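Local coordinates for protein arginase (Glaciozyma antarctica, PDB 5YNL) that probably hydrolyses L-arginine to L-ornithine and urea, as a cold-adapted arginase of a psychrophilic yeast, at residues W176-A181 / D286-D291; V199-G204 / S217-C222; I281-D286 / Y313-I318. All blocks are in the same frame, centred on the assembly; numbering follows the deposited sequence.

Contact 1 (W176-A181 / D286-D291); sequences WVDAHA and DVDALD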
ATOM      1  N   TRP A 176       5.900   1.534  -1.572  1.00 25.59           N
ATOM      2  CA  TRP A 176       5.524   0.144  -1.495  1.00 27.67           C
ATOM      3  C   TRP A 176       6.436  -0.476  -0.445  1.00 25.52           C
ATOM      4  O   TRP A 176       7.667  -0.482  -0.599  1.00 23.26           O
ATOM      5  CB  TRP A 176       5.742  -0.480  -2.864  1.00 29.54           C
ATOM      6  CG  TRP A 176       5.298  -1.884  -3.033  1.00 33.17           C
ATOM      7  CD1 TRP A 176       5.926  -3.018  -2.579  1.00 33.60           C
ATOM      8  CD2 TRP A 176       4.170  -2.328  -3.789  1.00 36.64           C
ATOM      9  NE1 TRP A 176       5.226  -4.135  -2.982  1.00 38.12           N
ATOM     10  CE2 TRP A 176       4.147  -3.737  -3.724  1.00 40.14           C
ATOM     11  CE3 TRP A 176       3.163  -1.669  -4.493  1.00 36.76           C
ATOM     12  CZ2 TRP A 176       3.141  -4.495  -4.335  1.00 44.50           C
ATOM     13  CZ3 TRP A 176       2.176  -2.417  -5.098  1.00 40.20           C
ATOM     14  CH2 TRP A 176       2.171  -3.814  -5.020  1.00 44.30           C
ATOM     15  N   VAL A 177       5.842  -0.959   0.639  1.00 26.45           N
ATOM     16  CA  VAL A 177       6.611  -1.539   1.728  1.00 23.07           C
ATOM     17  C   VAL A 177       6.378  -3.052   1.775  1.00 24.50           C
ATOM     18  O   VAL A 177       5.264  -3.529   2.053  1.00 27.59           O
ATOM     19  CB  VAL A 177       6.258  -0.877   3.070  1.00 20.58           C
ATOM     20  CG1 VAL A 177       7.098  -1.495   4.215  1.00 18.07           C
ATOM     21  CG2 VAL A 177       6.475   0.653   2.991  1.00 20.47           C
ATOM     22  N   ASP A 178       7.436  -3.812   1.487  1.00 26.65           N
ATOM     23  CA  ASP A 178       7.305  -5.252   1.254  1.00 28.89           C
ATOM     24  C   ASP A 178       8.691  -5.854   1.164  1.00 28.00           C
ATOM     25  O   ASP A 178       9.658  -5.165   0.811  1.00 27.09           O
ATOM     26  CB  ASP A 178       6.539  -5.508  -0.060  1.00 34.34           C
ATOM     27  CG  ASP A 178       5.938  -6.911  -0.146  1.00 39.21           C
ATOM     28  OD1 ASP A 178       6.694  -7.891   0.017  1.00 37.61           O
ATOM     29  OD2 ASP A 178       4.716  -7.041  -0.378  1.00 45.04           O
ATOM     30  N   ALA A 179       8.783  -7.131   1.523  1.00 35.24           N
ATOM     31  CA  ALA A 179      10.020  -7.885   1.364  1.00 35.70           C
ATOM     32  C   ALA A 179      10.188  -8.256  -0.103  1.00 37.87           C
ATOM     33  O   ALA A 179      11.282  -8.635  -0.540  1.00 38.71           O
ATOM     34  CB  ALA A 179       9.981  -9.138   2.226  1.00 36.39           C
ATOM     35  N   HIS A 180       9.089  -8.156  -0.853  1.00 42.99           N
ATOM     36  CA  HIS A 180       9.044  -8.595  -2.246  1.00 45.77           C
ATOM     37  C   HIS A 180       8.721  -7.459  -3.193  1.00 45.92           C
ATOM     38  O   HIS A 180       7.883  -6.614  -2.892  1.00 46.13           O
ATOM     39  CB  HIS A 180       7.971  -9.668  -2.417  1.00 49.82           C
ATOM     40  CG  HIS A 180       8.018 -10.736  -1.383  1.00 49.81           C
ATOM     41  ND1 HIS A 180       9.162 -11.470  -1.121  1.00 48.28           N
ATOM     42  CD2 HIS A 180       7.073 -11.202  -0.533  1.00 52.50           C
ATOM     43  CE1 HIS A 180       8.911 -12.341  -0.166  1.00 48.71           C
ATOM     44  NE2 HIS A 180       7.647 -12.199   0.211  1.00 50.55           N
ATOM     45  N   ALA A 181       9.356  -7.469  -4.359  1.00 46.96           N
ATOM     46  CA  ALA A 181       9.099  -6.449  -5.377  1.00 46.96           C
ATOM     47  C   ALA A 181       7.778  -6.675  -6.120  1.00 49.54           C
ATOM     48  O   ALA A 181       7.221  -5.729  -6.674  1.00 49.27           O
ATOM     49  CB  ALA A 181      10.274  -6.342  -6.363  1.00 47.17           C
ATOM     50  N   ASP A 286       2.803  -3.847   3.424  1.00 23.98           N
ATOM     51  CA  ASP A 286       2.609  -5.268   3.609  1.00 28.05           C
ATOM     52  C   ASP A 286       3.309  -5.632   4.880  1.00 26.40           C
ATOM     53  O   ASP A 286       4.490  -5.349   5.050  1.00 24.57           O
ATOM     54  CB  ASP A 286       3.231  -6.061   2.471  1.00 32.52           C
ATOM     55  CG  ASP A 286       2.861  -7.518   2.521  1.00 35.28           C
ATOM     56  OD1 ASP A 286       3.238  -8.202   3.499  1.00 35.76           O
ATOM     57  OD2 ASP A 286       2.173  -7.988   1.588  1.00 36.39           O
ATOM     58  N   VAL A 287       2.574  -6.278   5.769  1.00 40.24           N
ATOM     59  CA  VAL A 287       3.063  -6.655   7.085  1.00 38.43           C
ATOM     60  C   VAL A 287       4.163  -7.725   7.033  1.00 41.99           C
ATOM     61  O   VAL A 287       4.936  -7.850   7.975  1.00 40.58           O
ATOM     62  CB  VAL A 287       1.863  -7.026   7.963  1.00 37.87           C
ATOM     63  CG1 VAL A 287       2.274  -7.529   9.321  1.00 36.46           C
ATOM     64  CG2 VAL A 287       0.992  -5.800   8.113  1.00 34.85           C
ATOM     65  N   ASP A 288       4.276  -8.454   5.921  1.00 53.20           N
ATOM     66  CA  ASP A 288       5.395  -9.390   5.756  1.00 56.71           C
ATOM     67  C   ASP A 288       6.784  -8.708   5.677  1.00 56.25           C
ATOM     68  O   ASP A 288       7.820  -9.381   5.713  1.00 58.24           O
ATOM     69  CB  ASP A 288       5.151 -10.404   4.607  1.00 59.48           C
ATOM     70  CG  ASP A 288       5.663  -9.930   3.222  1.00 58.60           C
ATOM     71  OD1 ASP A 288       5.946  -8.721   3.002  1.00 56.34           O
ATOM     72  OD2 ASP A 288       5.759 -10.800   2.318  1.00 59.01           O
ATOM     73  N   ALA A 289       6.804  -7.379   5.582  1.00 34.45           N
ATOM     74  CA  ALA A 289       8.080  -6.670   5.609  1.00 30.67           C
ATOM     75  C   ALA A 289       8.591  -6.560   7.042  1.00 28.30           C
ATOM     76  O   ALA A 289       9.764  -6.199   7.258  1.00 26.90           O
ATOM     77  CB  ALA A 289       7.986  -5.295   4.942  1.00 25.02           C
ATOM     78  N   LEU A 290       7.715  -6.868   8.001  1.00 35.57           N
ATOM     79  CA  LEU A 290       8.033  -6.668   9.405  1.00 32.92           C
ATOM     80  C   LEU A 290       8.634  -7.911  10.060  1.00 36.59           C
ATOM     81  O   LEU A 290       8.723  -8.978   9.437  1.00 41.44           O
ATOM     82  CB  LEU A 290       6.786  -6.263  10.203  1.00 29.91           C
ATOM     83  CG  LEU A 290       6.159  -4.881  10.035  1.00 26.52           C
ATOM     84  CD1 LEU A 290       4.938  -4.771  10.952  1.00 25.89           C
ATOM     85  CD2 LEU A 290       7.158  -3.775  10.350  1.00 24.17           C
ATOM     86  N   ASP A 291       9.054  -7.735  11.314  1.00 65.08           N
ATOM     87  CA  ASP A 291       9.419  -8.815  12.227  1.00 67.25           C
ATOM     88  C   ASP A 291       8.696  -8.614  13.573  1.00 64.31           C
ATOM     89  O   ASP A 291       8.417  -7.464  13.973  1.00 60.78           O
ATOM     90  CB  ASP A 291      10.933  -8.816  12.480  1.00 68.26           C
ATOM     91  CG  ASP A 291      11.706  -9.530  11.404  1.00 72.59           C
ATOM     92  OD1 ASP A 291      11.060 -10.101  10.502  1.00 75.22           O
ATOM     93  OD2 ASP A 291      12.957  -9.540  11.470  1.00 73.61           O
TER
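V177 joins the two segments by backbone and side chain alike: its O accepts from D286 N at 2.8 Å, while CG1 rests on A289 CB at 4.0 Å. Next, D178 has CG anti to the backbone N (chi1 -160°), which brings its carboxylate up to those of D286 and D288, the three forming a triangle. OD1 closes an Asx turn with H180 N at 2.6 Å, and OD2 is hydrogen-bonded to H155 ND1. Across the contact D178 OD2 lies 3.4 Å from D286 OD2, and D178 OD1 lies 3.2 Å from D288 OD1, acceptor against acceptor, the latter carboxylate planes 84° apart. Such clustering fits the DAHAD and SFDVDALDP signatures of arginases: in relatives, the aspartates and histidine of the first and the first two aspartates of the second bind two manganese ions, and a similar site is probable here. An asparagine in place of D178 would remove one negative charge and probably weaken the cluster's hold on any cation. A179 follows, its CB 4.1 Å from D288 OD1. At H180 the ring meets D288 OD2 obliquely, NE2 standing 3.2 Å away at an angle too poor for a hydrogen bond; ND1 instead bonds to D235 O.

Contact 2 (V199-G204 / S217-C222); sequences VSFLLG and SWIKPC
I219 reaches across to F201 with both branches of its side chain, although I219 is poorly ordered and the fine detail deserves caution. From CB, which is directed at the helix, CG2 stands anti to the backbone N and approaches F201 O at 3.9 Å. The other branch starts at CG1, which lies over one face of the adjoining W218 ring, offset toward its rim, and extends with CD1 anti to CA (chi2 -178°). That tip comes within 4.2 Å of F201 CB and meets the F201 ring obliquely. P221 then covers the end of the helix. Its CA is 3.2 Å from L202 O, a CA-H...O contact with only 123° at the hydrogen, and its ring sits against the glycine, CG being 3.5 Å from G204 CA. The helix ends here in a Schellman motif: G204, with a phi of 79°, is the C-prime residue, G204 N turns to F201 O in a weak bond, and L205 N pairs with S200 O. A CB on G204 would run into P221 CG, and the positive phi also favours glycine. At the last residue of 217-222, C222 SG meets L202 CD2 at 4.2 Å. The contact joins the C-terminal part of helix 198-202 to the loop before strand 228-233. L202 and C222 also pack on helix 158-168, through V162, S163 and F166; W218 lies between S163 of that helix and helix 124-142, and V199 lies on I228 and Y230 of strand 228-233.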
ATOM      1  N   VAL A 199       2.626  -5.182  -9.874  1.00 54.19           N
ATOM      2  CA  VAL A 199       3.301  -3.960 -10.284  1.00 53.37           C
ATOM      3  C   VAL A 199       3.492  -3.959 -11.799  1.00 55.68           C
ATOM      4  O   VAL A 199       3.413  -2.918 -12.449  1.00 56.20           O
ATOM      5  CB  VAL A 199       4.633  -3.760  -9.533  1.00 51.67           C
ATOM      6  CG1 VAL A 199       5.150  -2.340  -9.727  1.00 50.78           C
ATOM      7  CG2 VAL A 199       4.440  -4.025  -8.061  1.00 50.18           C
ATOM      8  N   SER A 200       3.703  -5.147 -12.357  1.00 55.82           N
ATOM      9  CA  SER A 200       3.916  -5.293 -13.786  1.00 58.47           C
ATOM     10  C   SER A 200       2.687  -4.870 -14.597  1.00 60.11           C
ATOM     11  O   SER A 200       2.815  -4.442 -15.749  1.00 62.26           O
ATOM     12  CB  SER A 200       4.338  -6.729 -14.120  1.00 60.30           C
ATOM     13  OG  SER A 200       3.254  -7.635 -14.048  1.00 61.35           O
ATOM     14  N   PHE A 201       1.499  -4.972 -14.001  1.00 51.74           N
ATOM     15  CA  PHE A 201       0.272  -4.549 -14.686  1.00 53.48           C
ATOM     16  C   PHE A 201       0.106  -3.034 -14.534  1.00 52.31           C
ATOM     17  O   PHE A 201      -0.258  -2.342 -15.476  1.00 54.19           O
ATOM     18  CB  PHE A 201      -0.955  -5.270 -14.107  1.00 53.58           C
ATOM     19  CG  PHE A 201      -1.050  -6.738 -14.472  1.00 55.67           C
ATOM     20  CD1 PHE A 201      -0.259  -7.694 -13.835  1.00 54.86           C
ATOM     21  CD2 PHE A 201      -1.970  -7.167 -15.425  1.00 58.70           C
ATOM     22  CE1 PHE A 201      -0.360  -9.047 -14.166  1.00 57.13           C
ATOM     23  CE2 PHE A 201      -2.074  -8.521 -15.765  1.00 60.92           C
ATOM     24  CZ  PHE A 201      -1.266  -9.459 -15.132  1.00 60.17           C
ATOM     25  N   LEU A 202       0.362  -2.522 -13.327  1.00 49.13           N
ATOM     26  CA  LEU A 202       0.232  -1.082 -13.084  1.00 48.10           C
ATOM     27  C   LEU A 202       1.228  -0.272 -13.912  1.00 49.07           C
ATOM     28  O   LEU A 202       0.934   0.855 -14.323  1.00 49.89           O
ATOM     29  CB  LEU A 202       0.398  -0.775 -11.604  1.00 44.96           C
ATOM     30  CG  LEU A 202      -0.598  -1.528 -10.720  1.00 44.21           C
ATOM     31  CD1 LEU A 202      -0.150  -1.483  -9.260  1.00 41.25           C
ATOM     32  CD2 LEU A 202      -2.023  -0.996 -10.885  1.00 45.36           C
ATOM     33  N   LEU A 203       2.402  -0.853 -14.156  1.00 44.91           N
ATOM     34  CA  LEU A 203       3.420  -0.187 -14.959  1.00 46.16           C
ATOM     35  C   LEU A 203       3.071  -0.354 -16.433  1.00 49.64           C
ATOM     36  O   LEU A 203       3.503   0.427 -17.280  1.00 51.40           O
ATOM     37  CB  LEU A 203       4.811  -0.737 -14.651  1.00 45.31           C
ATOM     38  CG  LEU A 203       5.310  -0.424 -13.233  1.00 42.06           C
ATOM     39  CD1 LEU A 203       6.400  -1.397 -12.833  1.00 41.42           C
ATOM     40  CD2 LEU A 203       5.834   1.025 -13.145  1.00 41.54           C
ATOM     41  N   GLY A 204       2.261  -1.367 -16.722  1.00 72.23           N
ATOM     42  CA  GLY A 204       1.801  -1.605 -18.071  1.00 75.66           C
ATOM     43  C   GLY A 204       2.836  -2.285 -18.939  1.00 77.67           C
ATOM     44  O   GLY A 204       3.549  -1.633 -19.701  1.00 79.18           O
ATOM     45  N   SER A 217      -8.589  -6.119 -18.667  1.00 79.65           N
ATOM     46  CA  SER A 217      -8.849  -4.997 -19.564  1.00 81.14           C
ATOM     47  C   SER A 217      -9.097  -3.711 -18.780  1.00 78.87           C
ATOM     48  O   SER A 217      -8.637  -2.631 -19.172  1.00 78.64           O
ATOM     49  CB  SER A 217     -10.055  -5.307 -20.459  1.00 85.01           C
ATOM     50  OG  SER A 217     -10.187  -6.703 -20.675  1.00 86.80           O
ATOM     51  N   TRP A 218      -9.819  -3.843 -17.666  1.00 99.49           N
ATOM     52  CA  TRP A 218     -10.128  -2.722 -16.779  1.00 97.42           C
ATOM     53  C   TRP A 218      -8.877  -2.026 -16.239  1.00 94.26           C
ATOM     54  O   TRP A 218      -8.948  -0.898 -15.748  1.00 92.94           O
ATOM     55  CB  TRP A 218     -10.988  -3.200 -15.609  1.00 96.50           C
ATOM     56  CG  TRP A 218     -10.297  -4.215 -14.767  1.00 94.44           C
ATOM     57  CD1 TRP A 218     -10.237  -5.559 -14.988  1.00 95.80           C
ATOM     58  CD2 TRP A 218      -9.553  -3.973 -13.563  1.00 90.90           C
ATOM     59  NE1 TRP A 218      -9.508  -6.172 -13.996  1.00 93.39           N
ATOM     60  CE2 TRP A 218      -9.077  -5.219 -13.109  1.00 90.32           C
ATOM     61  CE3 TRP A 218      -9.248  -2.825 -12.823  1.00 88.39           C
ATOM     62  CZ2 TRP A 218      -8.313  -5.348 -11.946  1.00 87.28           C
ATOM     63  CZ3 TRP A 218      -8.487  -2.956 -11.670  1.00 85.31           C
ATOM     64  CH2 TRP A 218      -8.030  -4.206 -11.243  1.00 84.77           C
ATOM     65  N   ILE A 219      -7.734  -2.696 -16.326  1.00119.62           N
ATOM     66  CA  ILE A 219      -6.493  -2.110 -15.844  1.00116.89           C
ATOM     67  C   ILE A 219      -5.822  -1.237 -16.895  1.00118.12           C
ATOM     68  O   ILE A 219      -5.398  -1.717 -17.951  1.00120.22           O
ATOM     69  CB  ILE A 219      -5.496  -3.176 -15.361  1.00115.33           C
ATOM     70  CG1 ILE A 219      -6.030  -3.859 -14.103  1.00113.76           C
ATOM     71  CG2 ILE A 219      -4.139  -2.544 -15.081  1.00113.09           C
ATOM     72  CD1 ILE A 219      -5.095  -4.899 -13.520  1.00112.36           C
ATOM     73  N   LYS A 220      -5.743   0.056 -16.601  1.00 59.25           N
ATOM     74  CA  LYS A 220      -4.897   0.956 -17.373  1.00 60.03           C
ATOM     75  C   LYS A 220      -3.606   1.144 -16.580  1.00 57.06           C
ATOM     76  O   LYS A 220      -3.630   1.211 -15.340  1.00 54.33           O
ATOM     77  CB  LYS A 220      -5.582   2.304 -17.607  1.00 61.27           C
ATOM     78  N   PRO A 221      -2.468   1.180 -17.290  1.00 72.44           N
ATOM     79  CA  PRO A 221      -1.182   1.468 -16.653  1.00 70.08           C
ATOM     80  C   PRO A 221      -1.234   2.871 -16.072  1.00 68.87           C
ATOM     81  O   PRO A 221      -1.128   3.845 -16.820  1.00 70.74           O
ATOM     82  CB  PRO A 221      -0.193   1.429 -17.823  1.00 72.24           C
ATOM     83  CG  PRO A 221      -0.854   0.601 -18.864  1.00 75.15           C
ATOM     84  CD  PRO A 221      -2.325   0.847 -18.718  1.00 75.73           C
ATOM     85  N   CYS A 222      -1.409   2.980 -14.760  1.00 65.72           N
ATOM     86  CA  CYS A 222      -1.596   4.288 -14.153  1.00 64.79           C
ATOM     87  C   CYS A 222      -0.361   4.741 -13.376  1.00 62.52           C
ATOM     88  O   CYS A 222      -0.364   5.810 -12.754  1.00 61.61           O
ATOM     89  CB  CYS A 222      -2.827   4.263 -13.249  1.00 63.81           C
ATOM     90  SG  CYS A 222      -2.750   3.047 -11.899  1.00 60.80           S
TER

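Contact 3 (I281-D286 / Y313-I318); sequences IHLSFD and YICEAI
A beta-alpha-beta crossover brings I281, L283 and F285 of strand 281-286 against I314, C315 and I318 of helix 308-320, before the chain returns to the sheet as strand 324-330. The two short segments run antiparallel, at 170°, with their axes 10.7 Å apart at closest approach, and all six touching residues are buried. L283 is at the centre: with CG anti to its backbone N (chi1 178°), it spreads both methyls under the helix. L283 CD1 meets I314 CG2 at 4.2 Å, the two side chains crossing at about a right angle, and L283 CD2 touches I318 CG1, also at 4.2 Å, and C315 SG. Toward the end of the strand, C315 SG approaches F285 CD2 at 3.9 Å and lies 4.7 Å from the ring centroid, 48° off the ring normal, an oblique sulfur-aromatic contact. I314 CB instead comes to the edge of the ring, 4.3 Å from F285 CE2. At the start of the strand, I281 CG2 and I318 CG2 pair at 4.2 Å. Strand 281-286 lies between strands 173-177 and 324-330: L283 and F285 also rest on V177, I318 and L283 on L324, while H282 and S284 face helix 158-168 on the far side of the sheet.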
ATOM      1  N   ILE A 281       0.033  10.792  -1.666  1.00 30.25           N
ATOM      2  CA  ILE A 281       0.828   9.600  -1.404  1.00 28.16           C
ATOM      3  C   ILE A 281      -0.070   8.372  -1.216  1.00 28.30           C
ATOM      4  O   ILE A 281      -1.036   8.407  -0.432  1.00 30.12           O
ATOM      5  CB  ILE A 281       1.728   9.771  -0.139  1.00 27.39           C
ATOM      6  CG1 ILE A 281       2.983  10.582  -0.479  1.00 27.20           C
ATOM      7  CG2 ILE A 281       2.128   8.411   0.450  1.00 25.36           C
ATOM      8  CD1 ILE A 281       3.727  11.188   0.767  1.00 27.96           C
ATOM      9  N   HIS A 282       0.269   7.289  -1.918  1.00 30.54           N
ATOM     10  CA  HIS A 282      -0.349   5.997  -1.706  1.00 31.41           C
ATOM     11  C   HIS A 282       0.670   5.143  -0.963  1.00 28.89           C
ATOM     12  O   HIS A 282       1.728   4.792  -1.516  1.00 26.78           O
ATOM     13  CB  HIS A 282      -0.734   5.333  -3.043  1.00 32.23           C
ATOM     14  CG  HIS A 282      -1.648   4.152  -2.913  1.00 34.99           C
ATOM     15  ND1 HIS A 282      -2.024   3.610  -1.697  1.00 36.51           N
ATOM     16  CD2 HIS A 282      -2.260   3.392  -3.852  1.00 37.07           C
ATOM     17  CE1 HIS A 282      -2.830   2.587  -1.896  1.00 39.72           C
ATOM     18  NE2 HIS A 282      -2.983   2.428  -3.199  1.00 39.92           N
ATOM     19  N   LEU A 283       0.378   4.818   0.289  1.00 31.72           N
ATOM     20  CA  LEU A 283       1.299   3.965   1.048  1.00 29.21           C
ATOM     21  C   LEU A 283       0.747   2.563   1.103  1.00 31.22           C
ATOM     22  O   LEU A 283      -0.265   2.302   1.794  1.00 33.85           O
ATOM     23  CB  LEU A 283       1.536   4.484   2.476  1.00 28.31           C
ATOM     24  CG  LEU A 283       2.448   3.677   3.411  1.00 25.74           C
ATOM     25  CD1 LEU A 283       3.869   3.444   2.829  1.00 23.72           C
ATOM     26  CD2 LEU A 283       2.551   4.411   4.727  1.00 25.61           C
ATOM     27  N   SER A 284       1.393   1.657   0.368  1.00 22.60           N
ATOM     28  CA  SER A 284       0.903   0.276   0.308  1.00 25.70           C
ATOM     29  C   SER A 284       1.799  -0.608   1.172  1.00 24.57           C
ATOM     30  O   SER A 284       2.884  -1.022   0.732  1.00 23.68           O
ATOM     31  CB  SER A 284       0.867  -0.220  -1.137  1.00 27.61           C
ATOM     32  OG  SER A 284      -0.027  -1.309  -1.259  1.00 32.74           O
ATOM     33  N   PHE A 285       1.337  -0.876   2.393  1.00 31.65           N
ATOM     34  CA  PHE A 285       2.154  -1.495   3.441  1.00 29.95           C
ATOM     35  C   PHE A 285       1.822  -2.979   3.654  1.00 34.53           C
ATOM     36  O   PHE A 285       0.696  -3.326   4.029  1.00 36.57           O
ATOM     37  CB  PHE A 285       1.952  -0.753   4.770  1.00 26.91           C
ATOM     38  CG  PHE A 285       3.109  -0.884   5.719  1.00 24.42           C
ATOM     39  CD1 PHE A 285       3.469  -2.120   6.240  1.00 26.02           C
ATOM     40  CD2 PHE A 285       3.841   0.227   6.086  1.00 22.01           C
ATOM     41  CE1 PHE A 285       4.563  -2.229   7.110  1.00 24.52           C
ATOM     42  CE2 PHE A 285       4.908   0.116   6.945  1.00 20.97           C
ATOM     43  CZ  PHE A 285       5.278  -1.117   7.454  1.00 22.04           C
ATOM     44  N   ASP A 286       2.803  -3.847   3.424  1.00 23.98           N
ATOM     45  CA  ASP A 286       2.609  -5.268   3.609  1.00 28.05           C
ATOM     46  C   ASP A 286       3.309  -5.632   4.880  1.00 26.40           C
ATOM     47  O   ASP A 286       4.490  -5.349   5.050  1.00 24.57           O
ATOM     48  CB  ASP A 286       3.231  -6.061   2.471  1.00 32.52           C
ATOM     49  CG  ASP A 286       2.861  -7.518   2.521  1.00 35.28           C
ATOM     50  OD1 ASP A 286       3.238  -8.202   3.499  1.00 35.76           O
ATOM     51  OD2 ASP A 286       2.173  -7.988   1.588  1.00 36.39           O
ATOM     52  N   TYR A 313       7.644   4.218  12.115  1.00 21.88           N
ATOM     53  CA  TYR A 313       8.233   5.458  11.618  1.00 23.25           C
ATOM     54  C   TYR A 313       7.853   5.738  10.155  1.00 23.93           C
ATOM     55  O   TYR A 313       7.600   6.880   9.791  1.00 26.37           O
ATOM     56  CB  TYR A 313       9.758   5.502  11.806  1.00 23.98           C
ATOM     57  CG  TYR A 313      10.337   6.794  11.279  1.00 27.01           C
ATOM     58  CD1 TYR A 313      10.349   7.933  12.061  1.00 28.96           C
ATOM     59  CD2 TYR A 313      10.829   6.886   9.978  1.00 28.34           C
ATOM     60  CE1 TYR A 313      10.847   9.128  11.585  1.00 32.19           C
ATOM     61  CE2 TYR A 313      11.335   8.098   9.484  1.00 31.95           C
ATOM     62  CZ  TYR A 313      11.333   9.208  10.303  1.00 33.68           C
ATOM     63  OH  TYR A 313      11.818  10.402   9.838  1.00 36.39           O
ATOM     64  N   ILE A 314       7.818   4.714   9.315  1.00 21.08           N
ATOM     65  CA  ILE A 314       7.395   4.928   7.934  1.00 21.16           C
ATOM     66  C   ILE A 314       5.994   5.560   7.918  1.00 22.31           C
ATOM     67  O   ILE A 314       5.738   6.531   7.169  1.00 24.34           O
ATOM     68  CB  ILE A 314       7.377   3.613   7.110  1.00 19.78           C
ATOM     69  CG1 ILE A 314       8.779   2.992   7.041  1.00 19.64           C
ATOM     70  CG2 ILE A 314       6.844   3.841   5.709  1.00 19.87           C
ATOM     71  CD1 ILE A 314       8.865   1.756   6.076  1.00 19.40           C
ATOM     72  N   CYS A 315       5.095   5.018   8.740  1.00 29.49           N
ATOM     73  CA  CYS A 315       3.720   5.496   8.783  1.00 31.24           C
ATOM     74  C   CYS A 315       3.638   6.882   9.384  1.00 34.12           C
ATOM     75  O   CYS A 315       2.863   7.709   8.913  1.00 37.10           O
ATOM     76  CB  CYS A 315       2.815   4.507   9.551  1.00 30.42           C
ATOM     77  SG  CYS A 315       2.603   2.928   8.656  1.00 29.45           S
ATOM     78  N   GLU A 316       4.456   7.151  10.397  1.00 27.74           N
ATOM     79  CA  GLU A 316       4.464   8.471  11.010  1.00 30.92           C
ATOM     80  C   GLU A 316       5.024   9.486  10.017  1.00 33.68           C
ATOM     81  O   GLU A 316       4.415  10.527   9.771  1.00 36.76           O
ATOM     82  CB  GLU A 316       5.295   8.472  12.298  1.00 29.88           C
ATOM     83  CG  GLU A 316       4.782   9.423  13.370  1.00 31.96           C
ATOM     84  CD  GLU A 316       5.294   9.081  14.780  1.00 30.09           C
ATOM     85  OE1 GLU A 316       5.999   8.039  14.945  1.00 28.01           O
ATOM     86  OE2 GLU A 316       4.999   9.871  15.734  1.00 31.46           O
ATOM     87  N   ALA A 317       6.166   9.153   9.420  1.00 22.99           N
ATOM     88  CA  ALA A 317       6.889  10.091   8.577  1.00 24.62           C
ATOM     89  C   ALA A 317       6.004  10.502   7.426  1.00 25.47           C
ATOM     90  O   ALA A 317       5.923  11.694   7.083  1.00 27.70           O
ATOM     91  CB  ALA A 317       8.181   9.487   8.065  1.00 23.66           C
ATOM     92  N   ILE A 318       5.317   9.517   6.855  1.00 32.93           N
ATOM     93  CA  ILE A 318       4.384   9.771   5.771  1.00 33.69           C
ATOM     94  C   ILE A 318       3.250  10.637   6.317  1.00 36.64           C
ATOM     95  O   ILE A 318       2.823  11.586   5.662  1.00 38.28           O
ATOM     96  CB  ILE A 318       3.813   8.468   5.215  1.00 30.72           C
ATOM     97  CG1 ILE A 318       4.697   7.914   4.083  1.00 28.18           C
ATOM     98  CG2 ILE A 318       2.403   8.704   4.633  1.00 32.74           C
ATOM     99  CD1 ILE A 318       6.179   8.037   4.261  1.00 27.71           C
TER

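How the contacts relate
Contacts 1 and 3 share D286 and adjoin along neighbouring strands 173-177 and 281-286, their centres 12 Å apart. V177 links the two: V177 N lies 3.0 Å from S284 O, probably hydrogen-bonded, and V177 CG1 packs on F285 CZ at 3.7 Å. Strand 281-286 thus leads from the apolar packing of contact 3 to the carboxylates of contact 1 at D286, the likely metal site by family resemblance. Contact 2, nested between the segments of contact 1 along the chain, is centred 21 Å from it, yet W176 CH2 touches V199 CG2 at 3.8 Å. Contacts 2 and 3 stay apart, with nearest atoms about 8 Å from each other.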